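Local coordinates for mutual gliding-motility protein MglA (Myxococcus xanthus DK 1622, PDB 6H17) that binds and hydrolyses GTP as an intracellular switch that coordinates the two gliding motility systems and sets the direction and speed of movement, at residues Glu108-Asn113 and Arg155-His160. Residues are numbered along the deposited sequence; the frame is centred on the assembly and turned at random.
Sequences ERMEAN and RKALNH. With SO4 (sulfate ion), chain D.
Met110, in the first turn of helix 110-125, meets Ala157 and Leu158 at the end of helix 151-158 in a largely apolar contact. With CG anti to the backbone N (chi1 -180°) and the chain bent further along, Met110 brings its CE to 3.7 Å from Ala157 CB. The Met110 and Leu158 side chains reach toward each other tip to tip, with Met110 SD 4.2 Å from Leu158 CD2. Leu158 also crosses Asn113 at about a right angle, its CD1 4.1 Å from Asn113 CB, while Met114, Leu117, Ala103 and Ile138 extend the apolar surroundings of this leucine.

The amide of the buried Asn113 is hydrogen-bonded outside the two segments: its ND2 donates to Asp104 O, in strand 98-104, and its side chain also touches Pro20 of the predicted GTP-binding loop. Arg109, the N-cap residue, binds a sulfate, probably from the crystallisation liquor, through NH1 to O3 (3.0 Å) and NH2 to O1 (2.9 Å). Ala112 CB sits 3.5 Å above the guanidinium plane of Arg109, whose NH2 also bonds to Gly21 O.

No hydrogen bond links the segments, so dispersion and burial of apolar surface join these two neighbouring helices of the Ras-like fold.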
# COMPACT_ATOMS: atom_id res chain seq x y z
N GLU A 108 -11.62 -5.98 17.40
CA GLU A 108 -10.52 -6.01 18.35
C GLU A 108 -9.29 -5.26 17.86
O GLU A 108 -8.45 -4.86 18.68
CB GLU A 108 -10.14 -7.48 18.63
CG GLU A 108 -11.24 -8.29 19.31
CD GLU A 108 -12.19 -9.00 18.34
OE1 GLU A 108 -12.21 -8.68 17.13
OE2 GLU A 108 -12.92 -9.90 18.80
N ARG A 109 -9.17 -5.05 16.56
CA ARG A 109 -8.00 -4.43 15.96
C ARG A 109 -8.21 -2.97 15.62
O ARG A 109 -7.34 -2.37 14.98
CB ARG A 109 -7.56 -5.22 14.72
CG ARG A 109 -7.11 -6.64 15.05
CD ARG A 109 -5.86 -6.66 15.90
NE ARG A 109 -4.67 -6.34 15.12
CZ ARG A 109 -3.49 -5.99 15.63
NH1 ARG A 109 -3.31 -5.87 16.95
NH2 ARG A 109 -2.47 -5.76 14.84
N MET A 110 -9.32 -2.37 16.03
CA MET A 110 -9.54 -0.97 15.69
C MET A 110 -8.48 -0.07 16.30
O MET A 110 -8.02 0.87 15.65
CB MET A 110 -10.95 -0.51 16.09
CG MET A 110 -11.21 0.97 15.74
SD MET A 110 -10.97 1.36 13.98
CE MET A 110 -12.52 0.81 13.27
N GLU A 111 -8.09 -0.30 17.56
CA GLU A 111 -7.06 0.55 18.14
C GLU A 111 -5.77 0.43 17.35
O GLU A 111 -5.08 1.42 17.12
CB GLU A 111 -6.81 0.21 19.61
CG GLU A 111 -7.80 0.86 20.57
CD GLU A 111 -7.21 1.06 21.96
OE1 GLU A 111 -5.98 0.92 22.12
OE2 GLU A 111 -7.99 1.36 22.90
N ALA A 112 -5.42 -0.80 16.94
CA ALA A 112 -4.21 -1.00 16.17
C ALA A 112 -4.30 -0.31 14.82
O ALA A 112 -3.32 0.27 14.35
CB ALA A 112 -3.94 -2.50 16.01
N ASN A 113 -5.49 -0.33 14.18
CA ASN A 113 -5.69 0.43 12.95
C ASN A 113 -5.40 1.90 13.18
O ASN A 113 -4.69 2.54 12.41
CB ASN A 113 -7.13 0.32 12.46
CG ASN A 113 -7.46 -1.03 11.87
OD1 ASN A 113 -6.62 -1.70 11.27
ND2 ASN A 113 -8.73 -1.41 11.97
N ARG A 155 -15.50 3.79 8.05
CA ARG A 155 -15.33 5.09 7.40
C ARG A 155 -15.31 6.20 8.44
O ARG A 155 -14.47 7.10 8.39
CB ARG A 155 -16.48 5.29 6.41
CG ARG A 155 -16.45 6.63 5.70
CD ARG A 155 -17.67 6.81 4.79
NE ARG A 155 -17.90 5.63 3.96
CZ ARG A 155 -18.99 4.86 4.00
NH1 ARG A 155 -20.00 5.14 4.82
NH2 ARG A 155 -19.07 3.81 3.20
N LYS A 156 -16.23 6.15 9.39
CA LYS A 156 -16.26 7.20 10.40
C LYS A 156 -15.02 7.17 11.28
O LYS A 156 -14.56 8.22 11.73
CB LYS A 156 -17.54 7.08 11.24
CG LYS A 156 -18.80 7.44 10.46
CD LYS A 156 -20.05 7.23 11.29
CE LYS A 156 -21.29 7.63 10.51
NZ LYS A 156 -22.53 7.29 11.27
N ALA A 157 -14.46 5.98 11.53
CA ALA A 157 -13.29 5.90 12.39
C ALA A 157 -12.00 6.25 11.67
O ALA A 157 -11.09 6.79 12.29
CB ALA A 157 -13.17 4.48 12.95
N LEU A 158 -11.87 5.91 10.38
CA LEU A 158 -10.58 5.90 9.71
C LEU A 158 -10.51 6.73 8.44
O LEU A 158 -9.41 6.85 7.88
CB LEU A 158 -10.16 4.46 9.35
CG LEU A 158 -10.01 3.51 10.53
CD1 LEU A 158 -9.88 2.07 10.03
CD2 LEU A 158 -8.85 3.87 11.43
N ASN A 159 -11.62 7.26 7.94
CA ASN A 159 -11.61 7.96 6.65
C ASN A 159 -12.35 9.28 6.76
O ASN A 159 -13.37 9.52 6.12
CB ASN A 159 -12.22 7.11 5.54
CG ASN A 159 -11.98 7.68 4.16
OD1 ASN A 159 -11.23 8.65 4.00
ND2 ASN A 159 -12.61 7.09 3.17
N HIS A 160 -11.79 10.18 7.57
CA HIS A 160 -12.45 11.45 7.84
C HIS A 160 -12.47 12.37 6.63
O HIS A 160 -13.36 13.23 6.52
CB HIS A 160 -11.75 12.14 9.02
CG HIS A 160 -11.82 11.37 10.30
ND1 HIS A 160 -11.07 11.69 11.41
CD2 HIS A 160 -12.57 10.29 10.65
CE1 HIS A 160 -11.34 10.85 12.38
NE2 HIS A 160 -12.25 9.99 11.95
S SO4 D . 0.71 -5.54 16.90
O1 SO4 D . 0.37 -5.83 15.51
O2 SO4 D . 1.47 -4.28 16.96
O3 SO4 D . -0.48 -5.39 17.72
O4 SO4 D . 1.56 -6.63 17.39